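Local coordinates for protein sensory box histidine kinase/response regulator (Burkholderia thailandensis, PDB 3MR0) that probably acts as a sensor kinase of a two-component phosphorelay, of which this chain is the PAS sensory domain, at residues A70-H75 with D80-E85; Q103-S108 with P112-G117. One frame throughout, in Å; residues are numbered along the deposited sequence. Where two conformers were deposited one is given.

Contact 1 (A70-H75 with D80-E85)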
ATOM      1  N   ALA A  70       5.254  -5.134 -10.378  1.00 20.01           N
ATOM      2  CA  ALA A  70       4.575  -5.533 -11.595  1.00 20.22           C
ATOM      3  C   ALA A  70       3.157  -4.957 -11.665  1.00 18.94           C
ATOM      4  O   ALA A  70       2.733  -4.496 -12.721  1.00 18.77           O
ATOM      5  CB  ALA A  70       4.567  -7.068 -11.741  1.00 19.67           C
ATOM      6  N   ALA A  71       2.426  -4.971 -10.550  1.00 18.69           N
ATOM      7  CA  ALA A  71       1.059  -4.462 -10.569  1.00 19.13           C
ATOM      8  C   ALA A  71       1.048  -2.957 -10.803  1.00 20.31           C
ATOM      9  O   ALA A  71       0.164  -2.434 -11.492  1.00 21.56           O
ATOM     10  CB  ALA A  71       0.306  -4.829  -9.293  1.00 19.89           C
ATOM     11  N   LEU A  72       2.039  -2.257 -10.257  1.00 20.36           N
ATOM     12  CA  LEU A  72       2.174  -0.816 -10.505  1.00 21.65           C
ATOM     13  C   LEU A  72       2.398  -0.536 -11.989  1.00 22.25           C
ATOM     14  O   LEU A  72       1.831   0.409 -12.543  1.00 22.25           O
ATOM     15  CB  LEU A  72       3.315  -0.208  -9.684  1.00 23.00           C
ATOM     16  CG  LEU A  72       3.417   1.315  -9.781  1.00 22.67           C
ATOM     17  CD1 LEU A  72       2.060   1.936  -9.611  1.00 20.63           C
ATOM     18  CD2 LEU A  72       4.339   1.831  -8.730  1.00 23.98           C
ATOM     19  N   LYS A  73       3.230  -1.365 -12.623  1.00 20.72           N
ATOM     20  CA  LYS A  73       3.446  -1.316 -14.066  1.00 20.08           C
ATOM     21  C   LYS A  73       2.168  -1.606 -14.862  1.00 19.52           C
ATOM     22  O   LYS A  73       1.824  -0.886 -15.778  1.00 20.34           O
ATOM     23  CB  LYS A  73       4.530  -2.312 -14.436  1.00 20.21           C
ATOM     24  CG  LYS A  73       4.891  -2.317 -15.906  1.00 22.56           C
ATOM     25  CD  LYS A  73       6.055  -3.247 -16.154  1.00 23.72           C
ATOM     26  CE  LYS A  73       6.250  -3.540 -17.624  1.00 25.24           C
ATOM     27  NZ  LYS A  73       6.986  -4.833 -17.765  1.00 27.04           N
ATOM     28  N   ALA A  74       1.460  -2.665 -14.508  1.00 19.51           N
ATOM     29  CA  ALA A  74       0.216  -2.984 -15.172  1.00 19.59           C
ATOM     30  C   ALA A  74      -0.750  -1.795 -15.098  1.00 19.90           C
ATOM     31  O   ALA A  74      -1.539  -1.561 -16.021  1.00 20.29           O
ATOM     32  CB  ALA A  74      -0.398  -4.235 -14.560  1.00 18.64           C
ATOM     33  N   HIS A  75      -0.684  -1.049 -13.998  1.00 20.88           N
ATOM     34  CA  HIS A  75      -1.523   0.150 -13.829  1.00 20.37           C
ATOM     35  C   HIS A  75      -1.011   1.298 -14.680  1.00 19.47           C
ATOM     36  O   HIS A  75      -1.746   1.851 -15.492  1.00 19.56           O
ATOM     37  CB  HIS A  75      -1.620   0.598 -12.364  1.00 18.00           C
ATOM     38  CG  HIS A  75      -2.530   1.774 -12.155  1.00 17.10           C
ATOM     39  ND1 HIS A  75      -3.897   1.690 -12.301  1.00 18.05           N
ATOM     40  CD2 HIS A  75      -2.266   3.064 -11.840  1.00 17.73           C
ATOM     41  CE1 HIS A  75      -4.439   2.873 -12.070  1.00 17.16           C
ATOM     42  NE2 HIS A  75      -3.470   3.726 -11.790  1.00 18.06           N
ATOM     43  N   ASP A  80      -4.623  -1.085 -15.999  1.00 26.63           N
ATOM     44  CA  ASP A  80      -5.239  -2.099 -15.143  1.00 25.49           C
ATOM     45  C   ASP A  80      -5.332  -1.598 -13.724  1.00 24.23           C
ATOM     46  O   ASP A  80      -4.479  -0.821 -13.283  1.00 24.03           O
ATOM     47  CB  ASP A  80      -4.422  -3.389 -15.127  1.00 27.87           C
ATOM     48  CG  ASP A  80      -4.705  -4.286 -16.318  1.00 30.89           C
ATOM     49  OD1 ASP A  80      -5.517  -3.891 -17.197  1.00 31.13           O
ATOM     50  OD2 ASP A  80      -4.104  -5.390 -16.364  1.00 31.53           O
ATOM     51  N   THR A  81      -6.346  -2.078 -13.004  1.00 23.55           N
ATOM     52  CA  THR A  81      -6.603  -1.653 -11.627  1.00 22.66           C
ATOM     53  C   THR A  81      -5.380  -1.847 -10.718  1.00 21.43           C
ATOM     54  O   THR A  81      -4.648  -2.836 -10.833  1.00 20.81           O
ATOM     55  CB  THR A  81      -7.826  -2.399 -11.061  1.00 23.50           C
ATOM     56  OG1 THR A  81      -8.997  -1.985 -11.775  1.00 24.81           O
ATOM     57  CG2 THR A  81      -8.010  -2.105  -9.600  1.00 24.39           C
ATOM     58  N   TYR A  82      -5.143  -0.878  -9.837  1.00 21.24           N
ATOM     59  CA  TYR A  82      -4.132  -1.028  -8.794  1.00 18.77           C
ATOM     60  C   TYR A  82      -4.817  -1.225  -7.448  1.00 19.51           C
ATOM     61  O   TYR A  82      -5.442  -0.306  -6.900  1.00 20.16           O
ATOM     62  CB  TYR A  82      -3.163   0.156  -8.762  1.00 17.36           C
ATOM     63  CG  TYR A  82      -1.998  -0.042  -7.827  1.00 16.69           C
ATOM     64  CD1 TYR A  82      -0.923  -0.851  -8.180  1.00 15.99           C
ATOM     65  CD2 TYR A  82      -1.970   0.576  -6.584  1.00 16.69           C
ATOM     66  CE1 TYR A  82       0.144  -1.039  -7.314  1.00 16.21           C
ATOM     67  CE2 TYR A  82      -0.898   0.402  -5.717  1.00 16.20           C
ATOM     68  CZ  TYR A  82       0.150  -0.402  -6.079  1.00 16.38           C
ATOM     69  OH  TYR A  82       1.204  -0.561  -5.199  1.00 19.18           O
ATOM     70  N   ASP A  83      -4.684  -2.447  -6.929  1.00 19.79           N
ATOM     71  CA  ASP A  83      -5.272  -2.861  -5.658  1.00 19.37           C
ATOM     72  C   ASP A  83      -4.560  -4.115  -5.181  1.00 18.27           C
ATOM     73  O   ASP A  83      -4.903  -5.226  -5.570  1.00 20.46           O
ATOM     74  CB  ASP A  83      -6.771  -3.129  -5.838  1.00 20.73           C
ATOM     75  CG  ASP A  83      -7.476  -3.416  -4.533  1.00 23.31           C
ATOM     76  OD1 ASP A  83      -6.847  -3.962  -3.613  1.00 23.84           O
ATOM     77  OD2 ASP A  83      -8.676  -3.097  -4.438  1.00 26.25           O
ATOM     78  N   VAL A  84      -3.549  -3.947  -4.354  1.00 16.61           N
ATOM     79  CA  VAL A  84      -2.741  -5.093  -3.990  1.00 16.76           C
ATOM     80  C   VAL A  84      -2.652  -5.199  -2.486  1.00 16.53           C
ATOM     81  O   VAL A  84      -2.871  -4.219  -1.781  1.00 17.06           O
ATOM     82  CB  VAL A  84      -1.307  -5.015  -4.596  1.00 21.92           C
ATOM     83  CG1 VAL A  84      -1.336  -5.314  -6.064  1.00 23.29           C
ATOM     84  CG2 VAL A  84      -0.656  -3.642  -4.328  1.00 20.62           C
ATOM     85  N   GLU A  85      -2.328  -6.390  -2.002  1.00 14.33           N
ATOM     86  CA  GLU A  85      -2.005  -6.557  -0.614  1.00 15.53           C
ATOM     87  C   GLU A  85      -0.579  -7.043  -0.512  1.00 16.10           C
ATOM     88  O   GLU A  85      -0.148  -7.908  -1.270  1.00 16.94           O
ATOM     89  CB  GLU A  85      -3.002  -7.501   0.059  1.00 18.26           C
ATOM     90  CG  GLU A  85      -4.408  -6.904   0.066  1.00 20.87           C
ATOM     91  CD  GLU A  85      -5.422  -7.716   0.858  1.00 23.76           C
ATOM     92  OE1 GLU A  85      -5.196  -8.924   1.083  1.00 24.59           O
ATOM     93  OE2 GLU A  85      -6.448  -7.122   1.255  1.00 24.57           O
TER

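Contact 2 (Q103-S108 with P112-G117)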
ATOM      1  N   GLN A 103      -5.059   5.316  -8.069  1.00 14.93           N
ATOM      2  CA  GLN A 103      -5.450   5.677  -9.413  1.00 15.38           C
ATOM      3  C   GLN A 103      -4.507   6.746  -9.919  1.00 14.97           C
ATOM      4  O   GLN A 103      -4.368   7.814  -9.305  1.00 14.67           O
ATOM      5  CB  GLN A 103      -6.876   6.210  -9.444  1.00 16.80           C
ATOM      6  CG  GLN A 103      -7.316   6.650 -10.842  1.00 17.44           C
ATOM      7  CD  GLN A 103      -7.356   5.489 -11.820  1.00 19.84           C
ATOM      8  OE1 GLN A 103      -8.078   4.535 -11.604  1.00 22.95           O
ATOM      9  NE2 GLN A 103      -6.574   5.557 -12.885  1.00 19.87           N
ATOM     10  N   ALA A 104      -3.867   6.434 -11.042  1.00 14.90           N
ATOM     11  CA  ALA A 104      -2.950   7.336 -11.712  1.00 14.27           C
ATOM     12  C   ALA A 104      -3.692   8.320 -12.635  1.00 15.52           C
ATOM     13  O   ALA A 104      -4.844   8.097 -12.999  1.00 16.17           O
ATOM     14  CB  ALA A 104      -1.943   6.523 -12.503  1.00 14.44           C
ATOM     15  N   LEU A 105      -3.012   9.399 -13.004  0.65 15.36           N
ATOM     16  CA  LEU A 105      -3.514  10.357 -13.977  0.65 15.97           C
ATOM     17  C   LEU A 105      -2.471  10.458 -15.058  0.65 16.55           C
ATOM     18  O   LEU A 105      -1.286  10.591 -14.755  0.65 16.97           O
ATOM     19  CB  LEU A 105      -3.720  11.725 -13.323  0.65 15.82           C
ATOM     20  CG  LEU A 105      -4.821  11.785 -12.273  0.65 15.39           C
ATOM     21  CD1 LEU A 105      -4.462  12.802 -11.229  0.65 15.81           C
ATOM     22  CD2 LEU A 105      -6.172  12.090 -12.892  0.65 16.77           C
ATOM     23  N   TRP A 106      -2.915  10.390 -16.313  1.00 17.92           N
ATOM     24  CA  TRP A 106      -2.031  10.451 -17.482  1.00 17.74           C
ATOM     25  C   TRP A 106      -2.282  11.685 -18.321  1.00 18.18           C
ATOM     26  O   TRP A 106      -3.418  12.153 -18.430  1.00 18.37           O
ATOM     27  CB  TRP A 106      -2.266   9.248 -18.386  1.00 17.32           C
ATOM     28  CG  TRP A 106      -2.027   7.956 -17.738  1.00 17.40           C
ATOM     29  CD1 TRP A 106      -0.847   7.256 -17.700  1.00 17.26           C
ATOM     30  CD2 TRP A 106      -2.987   7.173 -17.032  1.00 18.19           C
ATOM     31  NE1 TRP A 106      -1.023   6.081 -17.006  1.00 17.26           N
ATOM     32  CE2 TRP A 106      -2.325   6.007 -16.578  1.00 17.48           C
ATOM     33  CE3 TRP A 106      -4.351   7.333 -16.741  1.00 17.77           C
ATOM     34  CZ2 TRP A 106      -2.982   5.013 -15.846  1.00 17.45           C
ATOM     35  CZ3 TRP A 106      -4.995   6.340 -15.990  1.00 16.00           C
ATOM     36  CH2 TRP A 106      -4.312   5.205 -15.563  1.00 15.95           C
ATOM     37  N   ASN A 107      -1.224  12.198 -18.932  1.00 17.67           N
ATOM     38  CA  ASN A 107      -1.378  13.302 -19.865  1.00 16.97           C
ATOM     39  C   ASN A 107      -1.830  12.742 -21.220  1.00 16.28           C
ATOM     40  O   ASN A 107      -2.101  11.548 -21.333  1.00 16.57           O
ATOM     41  CB  ASN A 107      -0.104  14.152 -19.931  1.00 17.79           C
ATOM     42  CG  ASN A 107       1.033  13.457 -20.627  1.00 19.32           C
ATOM     43  OD1 ASN A 107       0.862  12.397 -21.205  1.00 20.51           O
ATOM     44  ND2 ASN A 107       2.206  14.064 -20.594  1.00 20.97           N
ATOM     45  N   SER A 108      -1.950  13.589 -22.239  1.00 16.69           N
ATOM     46  CA  SER A 108      -2.458  13.111 -23.526  1.00 17.80           C
ATOM     47  C   SER A 108      -1.452  12.205 -24.232  1.00 20.00           C
ATOM     48  O   SER A 108      -1.790  11.505 -25.188  1.00 21.21           O
ATOM     49  CB  SER A 108      -2.869  14.267 -24.424  1.00 17.75           C
ATOM     50  OG  SER A 108      -1.801  15.161 -24.654  1.00 17.65           O
ATOM     51  N   PRO A 112       2.128   8.938 -16.971  1.00 22.44           N
ATOM     52  CA  PRO A 112       1.595   9.301 -15.655  1.00 21.01           C
ATOM     53  C   PRO A 112       2.250  10.580 -15.106  1.00 20.70           C
ATOM     54  O   PRO A 112       3.472  10.713 -15.165  1.00 23.35           O
ATOM     55  CB  PRO A 112       1.953   8.082 -14.771  1.00 19.24           C
ATOM     56  CG  PRO A 112       2.384   7.015 -15.687  1.00 20.38           C
ATOM     57  CD  PRO A 112       2.895   7.678 -16.925  1.00 21.91           C
ATOM     58  N   TYR A 113       1.449  11.505 -14.588  1.00 18.68           N
ATOM     59  CA  TYR A 113       2.005  12.650 -13.878  1.00 18.14           C
ATOM     60  C   TYR A 113       1.611  12.660 -12.424  1.00 19.24           C
ATOM     61  O   TYR A 113       2.195  13.387 -11.643  1.00 20.35           O
ATOM     62  CB  TYR A 113       1.584  13.979 -14.513  1.00 17.55           C
ATOM     63  CG  TYR A 113       0.083  14.232 -14.551  1.00 18.32           C
ATOM     64  CD1 TYR A 113      -0.581  14.843 -13.493  1.00 17.48           C
ATOM     65  CD2 TYR A 113      -0.662  13.896 -15.672  1.00 17.81           C
ATOM     66  CE1 TYR A 113      -1.940  15.084 -13.552  1.00 15.38           C
ATOM     67  CE2 TYR A 113      -2.003  14.129 -15.730  1.00 16.52           C
ATOM     68  CZ  TYR A 113      -2.636  14.720 -14.679  1.00 16.48           C
ATOM     69  OH  TYR A 113      -3.985  14.928 -14.780  1.00 17.48           O
ATOM     70  N   ARG A 114       0.622  11.855 -12.049  1.00 19.94           N
ATOM     71  CA  ARG A 114       0.168  11.822 -10.664  1.00 18.48           C
ATOM     72  C   ARG A 114      -0.464  10.478 -10.393  1.00 17.75           C
ATOM     73  O   ARG A 114      -0.858   9.805 -11.313  1.00 17.46           O
ATOM     74  CB  ARG A 114      -0.852  12.948 -10.409  1.00 18.64           C
ATOM     75  CG  ARG A 114      -1.231  13.172  -8.956  1.00 16.98           C
ATOM     76  CD  ARG A 114      -2.242  14.277  -8.829  1.00 18.15           C
ATOM     77  NE  ARG A 114      -2.543  14.581  -7.435  1.00 19.78           N
ATOM     78  CZ  ARG A 114      -3.374  15.542  -7.044  1.00 22.93           C
ATOM     79  NH1 ARG A 114      -3.991  16.296  -7.941  1.00 23.80           N
ATOM     80  NH2 ARG A 114      -3.588  15.751  -5.756  1.00 24.13           N
HETATM   81  N   MSE A 115      -0.539  10.092  -9.122  1.00 18.32           N
HETATM   82  CA  MSE A 115      -1.298   8.904  -8.694  1.00 18.99           C
HETATM   83  C   MSE A 115      -1.716   9.062  -7.207  1.00 16.35           C
HETATM   84  O   MSE A 115      -0.892   9.362  -6.343  1.00 15.76           O
HETATM   85  CB  MSE A 115      -0.478   7.626  -8.929  1.00 17.52           C
HETATM   86  CG  MSE A 115      -1.272   6.343  -8.747  1.00 18.33           C
HETATM   87 SE   MSE A 115      -0.144   4.742  -8.811  0.79 20.32          SE
HETATM   88  CE  MSE A 115      -1.504   3.363  -8.581  1.00 16.05           C
ATOM     89  N   VAL A 116      -2.997   8.867  -6.922  0.70 16.88           N
ATOM     90  CA  VAL A 116      -3.496   9.076  -5.567  0.70 16.98           C
ATOM     91  C   VAL A 116      -4.154   7.821  -5.034  0.70 16.87           C
ATOM     92  O   VAL A 116      -4.858   7.133  -5.761  0.70 17.44           O
ATOM     93  CB  VAL A 116      -4.519  10.208  -5.505  0.70 16.63           C
ATOM     94  CG1 VAL A 116      -4.886  10.486  -4.059  0.70 17.24           C
ATOM     95  CG2 VAL A 116      -3.962  11.455  -6.160  0.70 16.54           C
ATOM     96  N   GLY A 117      -3.939   7.529  -3.760  1.00 15.97           N
ATOM     97  CA  GLY A 117      -4.525   6.346  -3.180  1.00 15.53           C
ATOM     98  C   GLY A 117      -4.401   6.291  -1.681  1.00 15.48           C
ATOM     99  O   GLY A 117      -4.109   7.273  -1.013  1.00 17.57           O
TER
HETATM  100  O   HOH W   1      -5.191  13.401 -16.626  1.00 14.91           O

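Contact 1 (A70-H75 with D80-E85)
The imidazole of His75 carries CB of Tyr82 over one face, a CH-pi contact 4.1 Å from the ring centroid, while the carbonyl of Asp80 meets its edge. The Tyr82 ring has Leu72 CD1 over one face and the carbonyl of Ala71 at its edge, where Tyr82 CD1 lies 3.8 Å from Ala71 O; the two aromatic side chains cross at about a right angle. His75 ND1 donates to Asp80 O at 2.8 Å, the oxygen lying 7° out of the imidazole plane. NE2 accepts a hydrogen bond from the backbone N of Ala104, so both ring nitrogens are engaged and the rotation of this buried ring is fixed. In this PAS fold helix segment 70-75 runs antiparallel to strand segment 82-85, 172° between their directions, and the return is closed by a weak hydrogen bond from Asp80 N to Ala74 O. Ala71 CB packs on Val84 CG1 at 3.7 Å, and Leu72 CB touches Tyr82 CE1 at 4.0 Å. The tyrosine gets there with CG anti to the backbone N (chi1 -172°), which lays the ring along the helix backbone; Leu72 and Tyr82 line a pocket occupied by a polyether, probably from the crystallisation liquor.

Contact 2 (Q103-S108 with P112-G117)
Strands 103-106 and 112-117 pair antiparallel, with Gln103-Val116 and Leu105-Arg114 as hydrogen-bonded pairs and Ala104-Met115 between them, until a classic beta bulge sets both Tyr113 and Arg114 against Leu105. Gln103 and Val116 exchange two backbone bonds, N to O at 2.9 Å each way; at the bulge the two bonds of Leu105 go to different residues, its N to Arg114 O and its O to Tyr113 N. The Tyr113 ring swings back over the partner strand, its CG held between the backbone N and the carbonyl carbon (chi1 60°). Leu105 CB sits over one face, 3.9 Å from the ring centroid, and the backbone N of Asn107 lies at the edge. A water takes the hydroxyl further: it stands 2.7 Å from Tyr113 OH and donates to Trp106 O. The Leu105 side chain lies beside the extended Arg114 chain, pointing the same way, with Leu105 CD1 3.6 Å from Arg114 CD. On the face bearing Ala104, Trp106, Pro112 and Met115, a selenomethionine, Met115 CG lies 3.8 Å from Ala104 CB, and Ala104 CB in turn lies over one face of the indole, toward its rim. Pro112 CG approaches Trp106 NE1 to 3.8 Å, while that N-H bonds to Leu76 O of helix 65-78. Gln103 folds its amide back so that NE2 donates to Ala104 O at 3.1 Å, in the carbonyl plane. The chemistry thus differs between the faces: the side with Trp106, Pro112 and Met115 meets helix 65-78, whereas on the other Leu105 packs along the methylenes of Arg114, whose charged end pairs with Asp24 of strand 21-25, adding a salt bridge to the backbone bonds between those strands.

In the fold
Contact 1 closes before contact 2 opens along the chain, and their centres lie 13 Å apart within one PAS fold. Strand 82-89 of contact 1 is at one border of the antiparallel sheet, next to strand 95-106, which forms the hairpin of contact 2 with strand 112-121. Helix 65-78 packs against this sheet and reaches the hairpin, His75 CD2 lying 3.4 Å from the methyl CE of Met115. Separately, from strand to strand, Met115 CE rests 3.5 Å from Tyr82 CD2. The helix, border strand and hairpin therefore form one continuous packed unit, consistent with the PAS fold, in which helices pack on an antiparallel sheet, often around a pocket.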